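Local coordinates for esterase (Xanthomonas oryzae pv. oryzae, PDB 3H2G), which is an esterase that degrades rice cell walls and acts as a virulence factor of the bacterium in rice, at residues W84-E89 with S123-L128; P137-A142 with Y175-H180; T62-L67 with L128-Y133; S143-T148 with M183-E188. One frame throughout, in Å; residues are numbered along the deposited sequence.

Contact 1 of 4, residues W84-E89 with S123-L128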
loop_
_atom_site.group_PDB
_atom_site.type_symbol
_atom_site.label_atom_id
_atom_site.label_comp_id
_atom_site.label_asym_id
_atom_site.label_seq_id
_atom_site.Cartn_x
_atom_site.Cartn_y
_atom_site.Cartn_z
ATOM N N TRP A 84 -5.212 4.943 -4.778
ATOM C CA TRP A 84 -4.217 4.891 -3.715
ATOM C C TRP A 84 -4.152 3.583 -2.934
ATOM O O TRP A 84 -5.180 2.989 -2.600
ATOM C CB TRP A 84 -4.475 6.048 -2.736
ATOM C CG TRP A 84 -3.617 6.023 -1.505
ATOM C CD1 TRP A 84 -3.945 5.511 -0.276
ATOM C CD2 TRP A 84 -2.279 6.515 -1.389
ATOM N NE1 TRP A 84 -2.890 5.656 0.594
ATOM C CE2 TRP A 84 -1.854 6.268 -0.064
ATOM C CE3 TRP A 84 -1.394 7.141 -2.279
ATOM C CZ2 TRP A 84 -0.580 6.627 0.393
ATOM C CZ3 TRP A 84 -0.128 7.498 -1.824
ATOM C CH2 TRP A 84 0.265 7.239 -0.499
ATOM N N GLY A 85 -2.930 3.150 -2.636
ATOM C CA GLY A 85 -2.729 1.941 -1.856
ATOM C C GLY A 85 -2.219 2.310 -0.468
ATOM O O GLY A 85 -1.170 2.944 -0.339
ATOM N N HIS A 86 -2.948 1.924 0.577
ATOM C CA HIS A 86 -2.529 2.248 1.940
ATOM C C HIS A 86 -1.476 1.270 2.464
ATOM O O HIS A 86 -1.318 0.171 1.933
ATOM C CB HIS A 86 -3.744 2.289 2.887
ATOM C CG HIS A 86 -4.294 0.944 3.255
ATOM N ND1 HIS A 86 -5.564 0.536 2.905
ATOM C CD2 HIS A 86 -3.775 -0.055 4.008
ATOM C CE1 HIS A 86 -5.804 -0.653 3.430
ATOM N NE2 HIS A 86 -4.735 -1.034 4.104
ATOM N N PRO A 87 -0.736 1.664 3.515
ATOM C CA PRO A 87 0.306 0.821 4.112
ATOM C C PRO A 87 -0.233 -0.326 4.969
ATOM O O PRO A 87 -1.439 -0.468 5.152
ATOM C CB PRO A 87 1.127 1.819 4.925
ATOM C CG PRO A 87 0.080 2.790 5.394
ATOM C CD PRO A 87 -0.735 3.008 4.124
ATOM N N THR A 88 0.675 -1.139 5.497
ATOM C CA THR A 88 0.296 -2.287 6.317
ATOM C C THR A 88 -0.694 -1.924 7.415
ATOM O O THR A 88 -0.478 -0.979 8.180
ATOM C CB THR A 88 1.532 -2.938 6.976
ATOM O OG1 THR A 88 2.519 -3.203 5.972
ATOM C CG2 THR A 88 1.146 -4.259 7.646
ATOM N N GLU A 89 -1.782 -2.682 7.484
ATOM C CA GLU A 89 -2.819 -2.463 8.484
ATOM C C GLU A 89 -3.165 -3.785 9.162
ATOM O O GLU A 89 -3.685 -4.700 8.519
ATOM C CB GLU A 89 -4.077 -1.883 7.830
ATOM C CG GLU A 89 -5.213 -1.647 8.815
ATOM C CD GLU A 89 -4.841 -0.638 9.882
ATOM O OE1 GLU A 89 -4.764 0.562 9.551
ATOM O OE2 GLU A 89 -4.612 -1.043 11.042
ATOM N N SER A 123 -8.857 1.581 -1.590
ATOM C CA SER A 123 -9.586 0.439 -1.057
ATOM C C SER A 123 -8.984 0.112 0.295
ATOM O O SER A 123 -7.790 0.303 0.497
ATOM C CB SER A 123 -9.427 -0.779 -1.971
ATOM O OG SER A 123 -9.929 -1.949 -1.343
ATOM N N ASP A 124 -9.802 -0.369 1.229
ATOM C CA ASP A 124 -9.270 -0.751 2.528
ATOM C C ASP A 124 -8.637 -2.135 2.396
ATOM O O ASP A 124 -7.958 -2.603 3.307
ATOM C CB ASP A 124 -10.371 -0.762 3.592
ATOM C CG ASP A 124 -10.769 0.636 4.024
ATOM O OD1 ASP A 124 -9.859 1.457 4.269
ATOM O OD2 ASP A 124 -11.981 0.917 4.125
ATOM N N TYR A 125 -8.856 -2.766 1.239
ATOM C CA TYR A 125 -8.330 -4.100 0.918
ATOM C C TYR A 125 -9.235 -5.214 1.435
ATOM O O TYR A 125 -10.048 -5.001 2.331
ATOM C CB TYR A 125 -6.936 -4.327 1.521
ATOM C CG TYR A 125 -5.827 -3.413 1.046
ATOM C CD1 TYR A 125 -4.641 -3.312 1.774
ATOM C CD2 TYR A 125 -5.944 -2.668 -0.131
ATOM C CE1 TYR A 125 -3.600 -2.498 1.352
ATOM C CE2 TYR A 125 -4.898 -1.846 -0.567
ATOM C CZ TYR A 125 -3.730 -1.769 0.183
ATOM O OH TYR A 125 -2.684 -0.972 -0.228
ATOM N N LEU A 126 -9.079 -6.410 0.871
ATOM C CA LEU A 126 -9.860 -7.559 1.308
ATOM C C LEU A 126 -9.521 -7.875 2.763
ATOM O O LEU A 126 -8.357 -7.831 3.155
ATOM C CB LEU A 126 -9.535 -8.794 0.459
ATOM C CG LEU A 126 -10.065 -8.921 -0.970
ATOM C CD1 LEU A 126 -9.606 -10.252 -1.550
ATOM C CD2 LEU A 126 -11.583 -8.853 -0.970
ATOM N N GLY A 127 -10.538 -8.189 3.558
ATOM C CA GLY A 127 -10.304 -8.545 4.947
ATOM C C GLY A 127 -10.133 -7.407 5.934
ATOM O O GLY A 127 -9.945 -7.653 7.124
ATOM N N LEU A 128 -10.194 -6.170 5.454
ATOM C CA LEU A 128 -10.041 -5.007 6.325
ATOM C C LEU A 128 -11.230 -4.070 6.153
ATOM O O LEU A 128 -11.997 -4.204 5.202
ATOM C CB LEU A 128 -8.741 -4.268 5.996
ATOM C CG LEU A 128 -7.466 -5.107 6.132
ATOM C CD1 LEU A 128 -6.279 -4.322 5.593
ATOM C CD2 LEU A 128 -7.252 -5.493 7.596
HETATM O O HOH W 1 -5.795 2.041 -0.116
HETATM O O HOH W 2 -6.490 0.612 -3.052
#

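Contact 2 of 4, residues P137-A142 with Y175-H180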
loop_
_atom_site.group_PDB
_atom_site.type_symbol
_atom_site.label_atom_id
_atom_site.label_comp_id
_atom_site.label_asym_id
_atom_site.label_seq_id
_atom_site.Cartn_x
_atom_site.Cartn_y
_atom_site.Cartn_z
ATOM N N PRO A 137 -5.217 -10.703 2.576
ATOM C CA PRO A 137 -4.140 -11.265 1.752
ATOM C C PRO A 137 -2.997 -10.253 1.666
ATOM O O PRO A 137 -2.800 -9.599 0.642
ATOM C CB PRO A 137 -4.815 -11.485 0.394
ATOM C CG PRO A 137 -6.284 -11.591 0.730
ATOM C CD PRO A 137 -6.441 -10.522 1.778
ATOM N N TYR A 138 -2.260 -10.121 2.761
ATOM C CA TYR A 138 -1.139 -9.194 2.850
ATOM C C TYR A 138 -0.089 -9.465 1.765
ATOM O O TYR A 138 0.356 -10.595 1.589
ATOM C CB TYR A 138 -0.516 -9.315 4.249
ATOM C CG TYR A 138 0.599 -8.340 4.565
ATOM C CD1 TYR A 138 0.432 -6.968 4.376
ATOM C CD2 TYR A 138 1.806 -8.790 5.101
ATOM C CE1 TYR A 138 1.443 -6.066 4.718
ATOM C CE2 TYR A 138 2.821 -7.896 5.447
ATOM C CZ TYR A 138 2.632 -6.538 5.253
ATOM O OH TYR A 138 3.636 -5.653 5.588
ATOM N N LEU A 139 0.281 -8.415 1.032
ATOM C CA LEU A 139 1.287 -8.497 -0.027
ATOM C C LEU A 139 0.957 -9.461 -1.168
ATOM O O LEU A 139 1.858 -9.998 -1.823
ATOM C CB LEU A 139 2.652 -8.845 0.583
ATOM C CG LEU A 139 3.178 -7.777 1.554
ATOM C CD1 LEU A 139 4.421 -8.284 2.278
ATOM C CD2 LEU A 139 3.482 -6.500 0.782
ATOM N N HIS A 140 -0.337 -9.665 -1.404
ATOM C CA HIS A 140 -0.803 -10.538 -2.478
ATOM C C HIS A 140 -1.159 -9.645 -3.667
ATOM O O HIS A 140 -2.221 -9.023 -3.697
ATOM C CB HIS A 140 -2.037 -11.325 -2.023
ATOM C CG HIS A 140 -2.554 -12.283 -3.049
ATOM N ND1 HIS A 140 -3.849 -12.241 -3.519
ATOM C CD2 HIS A 140 -1.954 -13.314 -3.691
ATOM C CE1 HIS A 140 -4.025 -13.205 -4.406
ATOM N NE2 HIS A 140 -2.890 -13.870 -4.528
ATOM N N SER A 141 -0.257 -9.585 -4.641
ATOM C CA SER A 141 -0.431 -8.748 -5.823
ATOM C C SER A 141 -1.804 -8.798 -6.488
ATOM O O SER A 141 -2.408 -7.756 -6.754
ATOM C CB SER A 141 0.643 -9.091 -6.861
ATOM O OG SER A 141 1.941 -8.969 -6.304
ATOM N N ALA A 142 -2.300 -10.002 -6.754
ATOM C CA ALA A 142 -3.587 -10.154 -7.426
ATOM C C ALA A 142 -4.780 -9.509 -6.727
ATOM O O ALA A 142 -5.550 -8.789 -7.366
ATOM C CB ALA A 142 -3.873 -11.633 -7.674
ATOM N N TYR A 175 1.871 3.902 -0.574
ATOM C CA TYR A 175 3.030 3.901 0.310
ATOM C C TYR A 175 3.205 2.584 1.064
ATOM O O TYR A 175 2.238 2.031 1.591
ATOM C CB TYR A 175 2.894 5.068 1.303
ATOM C CG TYR A 175 3.627 4.884 2.614
ATOM C CD1 TYR A 175 5.022 4.895 2.668
ATOM C CD2 TYR A 175 2.924 4.668 3.798
ATOM C CE1 TYR A 175 5.698 4.691 3.871
ATOM C CE2 TYR A 175 3.590 4.460 5.004
ATOM C CZ TYR A 175 4.977 4.471 5.032
ATOM O OH TYR A 175 5.637 4.249 6.218
ATOM N N SER A 176 4.448 2.095 1.095
ATOM C CA SER A 176 4.821 0.857 1.787
ATOM C C SER A 176 4.148 -0.359 1.143
ATOM O O SER A 176 4.403 -0.658 -0.025
ATOM C CB SER A 176 4.447 0.961 3.271
ATOM O OG SER A 176 5.166 0.011 4.045
ATOM N N GLN A 177 3.313 -1.081 1.887
ATOM C CA GLN A 177 2.620 -2.212 1.273
ATOM C C GLN A 177 1.853 -1.607 0.103
ATOM O O GLN A 177 1.674 -2.242 -0.936
ATOM C CB GLN A 177 1.606 -2.862 2.221
ATOM C CG GLN A 177 0.760 -3.927 1.504
ATOM C CD GLN A 177 -0.476 -4.377 2.269
ATOM O OE1 GLN A 177 -1.272 -5.176 1.763
ATOM N NE2 GLN A 177 -0.646 -3.872 3.479
ATOM N N GLY A 178 1.408 -0.365 0.296
ATOM C CA GLY A 178 0.658 0.343 -0.729
ATOM C C GLY A 178 1.453 0.588 -1.995
ATOM O O GLY A 178 0.873 0.777 -3.066
ATOM N N GLY A 179 2.778 0.603 -1.873
ATOM C CA GLY A 179 3.621 0.804 -3.042
ATOM C C GLY A 179 3.588 -0.474 -3.857
ATOM O O GLY A 179 3.633 -0.455 -5.088
ATOM N N HIS A 180 3.516 -1.595 -3.147
ATOM C CA HIS A 180 3.436 -2.913 -3.765
ATOM C C HIS A 180 2.062 -2.960 -4.447
ATOM O O HIS A 180 1.932 -3.404 -5.587
ATOM C CB HIS A 180 3.549 -3.990 -2.675
ATOM C CG HIS A 180 3.453 -5.398 -3.182
ATOM N ND1 HIS A 180 4.549 -6.114 -3.616
ATOM C CD2 HIS A 180 2.390 -6.226 -3.310
ATOM C CE1 HIS A 180 4.163 -7.323 -3.989
ATOM N NE2 HIS A 180 2.858 -7.415 -3.814
#

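Contact 3 of 4, residues T62-L67 with L128-Y133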
loop_
_atom_site.group_PDB
_atom_site.type_symbol
_atom_site.label_atom_id
_atom_site.label_comp_id
_atom_site.label_asym_id
_atom_site.label_seq_id
_atom_site.Cartn_x
_atom_site.Cartn_y
_atom_site.Cartn_z
ATOM N N THR A 62 -16.700 -8.624 -0.659
ATOM C CA THR A 62 -16.997 -7.199 -0.557
ATOM C C THR A 62 -15.794 -6.499 0.057
ATOM O O THR A 62 -14.918 -7.143 0.641
ATOM C CB THR A 62 -18.220 -6.920 0.344
ATOM O OG1 THR A 62 -17.911 -7.292 1.692
ATOM C CG2 THR A 62 -19.432 -7.708 -0.136
ATOM N N ALA A 63 -15.760 -5.180 -0.083
ATOM C CA ALA A 63 -14.680 -4.370 0.460
ATOM C C ALA A 63 -15.184 -2.949 0.647
ATOM O O ALA A 63 -16.238 -2.579 0.123
ATOM C CB ALA A 63 -13.478 -4.380 -0.488
ATOM N N SER A 64 -14.435 -2.155 1.402
ATOM C CA SER A 64 -14.809 -0.771 1.637
ATOM C C SER A 64 -13.716 0.126 1.067
ATOM O O SER A 64 -12.651 -0.353 0.674
ATOM C CB SER A 64 -14.999 -0.517 3.139
ATOM O OG SER A 64 -13.833 -0.843 3.882
ATOM N N GLY A 65 -13.983 1.424 1.000
ATOM C CA GLY A 65 -12.983 2.323 0.459
ATOM C C GLY A 65 -13.213 3.760 0.858
ATOM O O GLY A 65 -14.237 4.091 1.451
ATOM N N VAL A 66 -12.243 4.610 0.538
ATOM C CA VAL A 66 -12.331 6.027 0.843
ATOM C C VAL A 66 -12.303 6.790 -0.477
ATOM O O VAL A 66 -11.647 6.375 -1.431
ATOM C CB VAL A 66 -11.149 6.490 1.748
ATOM C CG1 VAL A 66 -9.812 6.185 1.076
ATOM C CG2 VAL A 66 -11.266 7.976 2.040
ATOM N N LEU A 67 -13.043 7.890 -0.531
ATOM C CA LEU A 67 -13.101 8.718 -1.730
ATOM C C LEU A 67 -12.982 10.174 -1.311
ATOM O O LEU A 67 -13.789 10.662 -0.523
ATOM C CB LEU A 67 -14.429 8.498 -2.468
ATOM C CG LEU A 67 -14.797 9.485 -3.586
ATOM C CD1 LEU A 67 -13.763 9.420 -4.701
ATOM C CD2 LEU A 67 -16.186 9.146 -4.127
ATOM N N LEU A 128 -10.194 -6.170 5.454
ATOM C CA LEU A 128 -10.041 -5.007 6.325
ATOM C C LEU A 128 -11.230 -4.070 6.153
ATOM O O LEU A 128 -11.997 -4.204 5.202
ATOM C CB LEU A 128 -8.741 -4.268 5.996
ATOM C CG LEU A 128 -7.466 -5.107 6.132
ATOM C CD1 LEU A 128 -6.279 -4.322 5.593
ATOM C CD2 LEU A 128 -7.252 -5.493 7.596
ATOM N N GLY A 129 -11.380 -3.118 7.070
ATOM C CA GLY A 129 -12.500 -2.198 6.978
ATOM C C GLY A 129 -13.812 -2.957 7.052
ATOM O O GLY A 129 -13.989 -3.809 7.921
ATOM N N LYS A 130 -14.731 -2.670 6.133
ATOM C CA LYS A 130 -16.031 -3.339 6.126
ATOM C C LYS A 130 -16.076 -4.608 5.269
ATOM O O LYS A 130 -17.146 -5.179 5.059
ATOM C CB LYS A 130 -17.112 -2.373 5.641
ATOM C CG LYS A 130 -17.346 -1.174 6.543
ATOM C CD LYS A 130 -18.451 -0.296 5.966
ATOM C CE LYS A 130 -18.736 0.910 6.840
ATOM N NZ LYS A 130 -19.834 1.748 6.263
ATOM N N SER A 131 -14.924 -5.052 4.782
ATOM C CA SER A 131 -14.869 -6.246 3.941
ATOM C C SER A 131 -15.347 -7.503 4.663
ATOM O O SER A 131 -15.138 -7.658 5.868
ATOM C CB SER A 131 -13.442 -6.468 3.438
ATOM O OG SER A 131 -13.342 -7.687 2.723
ATOM N N ASN A 132 -15.989 -8.402 3.922
ATOM C CA ASN A 132 -16.473 -9.645 4.508
ATOM C C ASN A 132 -15.454 -10.780 4.417
ATOM O O ASN A 132 -15.745 -11.908 4.810
ATOM C CB ASN A 132 -17.795 -10.080 3.850
ATOM C CG ASN A 132 -17.653 -10.407 2.369
ATOM O OD1 ASN A 132 -16.568 -10.300 1.784
ATOM N ND2 ASN A 132 -18.764 -10.810 1.750
ATOM N N TYR A 133 -14.256 -10.487 3.917
ATOM C CA TYR A 133 -13.231 -11.526 3.792
ATOM C C TYR A 133 -12.681 -11.930 5.164
ATOM O O TYR A 133 -12.407 -11.081 6.009
ATOM C CB TYR A 133 -12.096 -11.053 2.875
ATOM C CG TYR A 133 -11.680 -12.096 1.856
ATOM C CD1 TYR A 133 -12.599 -12.605 0.935
ATOM C CD2 TYR A 133 -10.372 -12.583 1.819
ATOM C CE1 TYR A 133 -12.227 -13.574 0.002
ATOM C CE2 TYR A 133 -9.987 -13.552 0.890
ATOM C CZ TYR A 133 -10.920 -14.044 -0.013
ATOM O OH TYR A 133 -10.549 -15.006 -0.921
HETATM O O HOH W 3 -19.143 -6.415 3.860
HETATM O O HOH W 4 -12.182 -3.431 2.568
#

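Contact 4 of 4, residues S143-T148 with M183-E188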
loop_
_atom_site.group_PDB
_atom_site.type_symbol
_atom_site.label_atom_id
_atom_site.label_comp_id
_atom_site.label_asym_id
_atom_site.label_seq_id
_atom_site.Cartn_x
_atom_site.Cartn_y
_atom_site.Cartn_z
ATOM N N SER A 143 -4.947 -9.764 -5.431
ATOM C CA SER A 143 -6.082 -9.198 -4.705
ATOM C C SER A 143 -5.871 -7.739 -4.303
ATOM O O SER A 143 -6.835 -7.012 -4.068
ATOM C CB SER A 143 -6.429 -10.056 -3.477
ATOM O OG SER A 143 -5.353 -10.130 -2.564
ATOM N N GLU A 144 -4.617 -7.306 -4.216
ATOM C CA GLU A 144 -4.352 -5.906 -3.903
ATOM C C GLU A 144 -4.805 -5.123 -5.133
ATOM O O GLU A 144 -5.415 -4.054 -5.027
ATOM C CB GLU A 144 -2.857 -5.672 -3.663
ATOM C CG GLU A 144 -2.377 -6.063 -2.272
ATOM C CD GLU A 144 -0.878 -5.933 -2.132
ATOM O OE1 GLU A 144 -0.369 -6.030 -0.999
ATOM O OE2 GLU A 144 -0.208 -5.738 -3.164
ATOM N N ALA A 145 -4.516 -5.680 -6.306
ATOM C CA ALA A 145 -4.896 -5.046 -7.560
ATOM C C ALA A 145 -6.404 -5.107 -7.796
ATOM O O ALA A 145 -7.023 -4.097 -8.139
ATOM C CB ALA A 145 -4.153 -5.701 -8.728
ATOM N N SER A 146 -6.997 -6.285 -7.611
ATOM C CA SER A 146 -8.432 -6.440 -7.831
ATOM C C SER A 146 -9.244 -5.539 -6.904
ATOM O O SER A 146 -10.232 -4.937 -7.322
ATOM C CB SER A 146 -8.856 -7.905 -7.657
ATOM O OG SER A 146 -8.649 -8.372 -6.334
ATOM N N ALA A 147 -8.819 -5.440 -5.650
ATOM C CA ALA A 147 -9.518 -4.600 -4.684
ATOM C C ALA A 147 -9.409 -3.128 -5.073
ATOM O O ALA A 147 -10.373 -2.374 -4.963
ATOM C CB ALA A 147 -8.941 -4.819 -3.287
ATOM N N THR A 148 -8.227 -2.723 -5.527
ATOM C CA THR A 148 -8.003 -1.338 -5.928
ATOM C C THR A 148 -8.794 -0.995 -7.189
ATOM O O THR A 148 -9.457 0.043 -7.264
ATOM C CB THR A 148 -6.508 -1.078 -6.175
ATOM O OG1 THR A 148 -5.786 -1.311 -4.959
ATOM C CG2 THR A 148 -6.279 0.362 -6.612
ATOM N N MET A 183 1.953 -0.698 -7.675
ATOM C CA MET A 183 2.644 -1.325 -8.798
ATOM C C MET A 183 1.900 -2.551 -9.322
ATOM O O MET A 183 1.836 -2.774 -10.536
ATOM C CB MET A 183 4.072 -1.719 -8.402
ATOM C CG MET A 183 4.884 -2.265 -9.577
ATOM S SD MET A 183 6.619 -2.596 -9.193
ATOM C CE MET A 183 7.298 -0.936 -9.246
ATOM N N ALA A 184 1.340 -3.346 -8.414
ATOM C CA ALA A 184 0.600 -4.541 -8.816
ATOM C C ALA A 184 -0.638 -4.135 -9.607
ATOM O O ALA A 184 -1.029 -4.804 -10.571
ATOM C CB ALA A 184 0.196 -5.353 -7.584
ATOM N N THR A 185 -1.259 -3.036 -9.188
ATOM C CA THR A 185 -2.449 -2.526 -9.863
ATOM C C THR A 185 -2.053 -1.993 -11.241
ATOM O O THR A 185 -2.767 -2.184 -12.228
ATOM C CB THR A 185 -3.107 -1.394 -9.037
ATOM O OG1 THR A 185 -3.490 -1.902 -7.749
ATOM C CG2 THR A 185 -4.337 -0.854 -9.754
ATOM N N GLN A 186 -0.907 -1.325 -11.310
ATOM C CA GLN A 186 -0.433 -0.791 -12.581
ATOM C C GLN A 186 -0.188 -1.926 -13.572
ATOM O O GLN A 186 -0.570 -1.843 -14.738
ATOM C CB GLN A 186 0.866 -0.014 -12.380
ATOM C CG GLN A 186 1.528 0.388 -13.687
ATOM C CD GLN A 186 2.876 1.046 -13.486
ATOM O OE1 GLN A 186 3.366 1.162 -12.360
ATOM N NE2 GLN A 186 3.491 1.475 -14.584
ATOM N N ARG A 187 0.456 -2.987 -13.103
ATOM C CA ARG A 187 0.752 -4.124 -13.963
ATOM C C ARG A 187 -0.523 -4.746 -14.527
ATOM O O ARG A 187 -0.586 -5.084 -15.708
ATOM C CB ARG A 187 1.545 -5.184 -13.189
ATOM C CG ARG A 187 1.971 -6.370 -14.051
ATOM C CD ARG A 187 2.798 -7.377 -13.270
ATOM N NE ARG A 187 2.040 -7.977 -12.175
ATOM C CZ ARG A 187 2.512 -8.930 -11.378
ATOM N NH1 ARG A 187 3.746 -9.391 -11.556
ATOM N NH2 ARG A 187 1.756 -9.422 -10.407
ATOM N N GLU A 188 -1.537 -4.887 -13.679
ATOM C CA GLU A 188 -2.810 -5.481 -14.085
ATOM C C GLU A 188 -3.573 -4.626 -15.093
ATOM O O GLU A 188 -4.112 -5.144 -16.072
ATOM C CB GLU A 188 -3.679 -5.736 -12.849
ATOM C CG GLU A 188 -5.048 -6.353 -13.131
ATOM C CD GLU A 188 -4.966 -7.701 -13.827
ATOM O OE1 GLU A 188 -3.945 -8.405 -13.663
ATOM O OE2 GLU A 188 -5.935 -8.064 -14.525
#

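Contact 1 of 4, residues W84-E89 with S123-L128
His86 and Tyr125 meet ring against ring in an offset stack. The ring centroids are 3.9 Å apart and the planes are tilted by 26°. The overlap is at the rims: Tyr125 CE1 lies over one face of the imidazole, and His86 CE1 over one face of the phenol. The two side chains run past each other in opposite directions. This carries the tyrosine hydroxyl back to the histidine backbone, where Tyr125 OH donates to His86 O at 2.8 Å. The bond lies in the carbonyl plane, on a lone pair. The hydroxyl is also bonded to Thr181 OG1.

His86 CG sits between its own backbone N and carbonyl carbon (chi1 75°). The ring thereby reaches the 123-128 backbone with its edge. His86 CE1 comes within 2.9 Å of Asp124 O, a buried oxygen with no hydrogen-bond partner in the model. His86 ND1 makes a weak bond to Ser123 O at 3.3 Å. Leu128 CD1 lies near the ring plane, 3.9 Å from His86 NE2.

One water accepts from His86 N and donates to Trp84 O and Ser123 O. Another joins Trp84 O to Ser123 N. Ser123 OG accepts from Tyr125 N at 2.9 Å, an ST turn; the same OG is also bonded to Tyr51 OH.

Both loops leave the C-terminal ends of parallel neighbouring strands, 79-85 and 119-123. In alpha/beta hydrolases, the probable family, this side carries the active site. Helix 141-162 packs on Ser123, and helix 96-102 touches Trp84 and His86.

Contact 2 of 4, residues P137-A142 with Y175-H180
The Tyr138 ring carries Leu139 CG over the centre of one face, and the Gln177 side-chain amide meets its edge. Ring and amide planes are almost perpendicular. Tyr237 stacks on the same ring, and the Tyr138 hydroxyl is bonded to Thr88 OG1. The His180 ring has Leu139 CD2 over one face, offset toward the rim, 4.1 Å from His180 CG. Near its plane lies Ser141 N.

Leu139 packs on both Gln177 and His180 through CD2, which is 3.8 Å from Gln177 CG. Leu139 crosses His180 at about a right angle. His180 CG stands anti to its backbone N (chi1 179°), which sends the imidazole away from its own helix toward the start of helix 141-162. There His180 NE2 gives a weak, bent bond to Ser141 OG at 3.1 Å, with an N-H...O angle of 121°. The Pro137-His140 segment is a type II turn, closed by His140 N bonding to Pro137 O at 3.2 Å. The turn brings Tyr138 and Leu139 up against the other segment.

Segment 175-180 has the form of a nucleophile elbow, the tight turn between strand 169-175 and helix 177-192 in alpha/beta hydrolases. Ser176 has a positive phi of 65°, as is usual for such a serine. Its OG is bonded to His377, consistent with a Ser-His-Asp triad completed by Asp336.

Contact 3 of 4, residues T62-L67 with L128-Y133
This contact joins the first half of strand 60-71 to the loop after strand 119-123 by polar bonds. The two strands are antiparallel neighbours in the mixed sheet of the probable alpha/beta-hydrolase fold. This part of the loop makes a type II' beta turn, Leu128 to Ser131, closed by Ser131 N bonding to Leu128 O. Ala63 and Ser131 lie closest, with CA atoms 4.0 Å apart. The site is partly buried, well out from the centre of the chain.

Near the start of the strand, Thr62 and Asn132 cross at about a right angle and bond twice. Thr62 N donates to Asn132 OD1 at 3.0 Å. The donor stands well above the carbonyl plane of the amide, not on a lone pair. In return, Asn132 N makes a weak bond to Thr62 OG1. Asn132 CG lies between its backbone N and carbonyl carbon (chi1 64°), and this folds the amide back over Thr62. A water spans Thr62 OG1 and Lys130 O.

Ser131 OG donates to Thr62 O at 2.7 Å. Ser131 OG itself accepts from Tyr133 N at 3.2 Å, an ST turn, and from Gly127 N.

Ser64 points at the turn. A second water accepts from Ser64 N and donates to Leu128 O. Lys130 CB packs on Ser64 CB at 3.8 Å, while the rest of the lysine chain extends away. Ser64 OG also bonds to Asp124 OD2. On its turn side, Ser64 OG accepts a nearly straight bond from Lys130 N, 3.0 Å long at 169°.

Contact 4 of 4, residues S143-T148 with M183-E188
Helices 143-148 and 183-188 cross at -75°, with their axes 8.0 Å apart at closest approach and the CA atoms of Ala145 and Thr185 only 4.2 Å from each other. Small side chains allow this close crossing. Ala145 CB points into the other helix and lies 3.7 Å from Ala184 O. Glu188 comes up beside it, its CB 4.1 Å from Ala145 CB.

Thr185 fits between Ala145 and Thr148. Its OG1 is the leading atom, 3.4 Å from Ala145 CA and 3.5 Å from Thr148 CB. The hydroxyl is bonded back to Thr181 O in its own helix. Thr185 OG1 lies beside its backbone N (chi1 -60°), which leaves CG2 anti to that N. Thr185 CG2 meets Thr148 CG2 at 3.9 Å as the two side chains pass at a slant.

Thr148 turns its hydroxyl to its own helix. Thr148 OG1 donates to Glu144 O at 2.8 Å. That oxygen accepts from Thr148 N as well, from the opposite face of its plane. The helices thus touch through van der Waals packing that includes the Thr185 hydroxyl and Ala184 O.

Both helices lie on one face of the central sheet of the probable alpha/beta-hydrolase fold. Ala147 packs on Ser123 at the end of strand 119-123, and Thr185 touches Leu172 of strand 169-175. Ile149, further along helix 141-162, packs on Thr185 and Glu188.

In the fold
From the N terminus, strand 60-71 comes first and strand 79-85 follows it. Contact 3 closes the longer loop, from 62-67 to 128-133. Contact 1 closes a shorter one within it, from 84-89 to 123-128, and the two share Leu128. Contacts 2 and 4 come later. The chain order is 137-142, 143-148, 175-180, 183-188, so their segments alternate and the contacts cross. Each closes a loop running through the rest of helix 141-162 and strand 169-175. Both pair helix 141-162 with helix 177-192, contact 2 at their starts and contact 4 further along. Together the four tie the middle of the sheet, its loops and two helices around the probable nucleophile elbow.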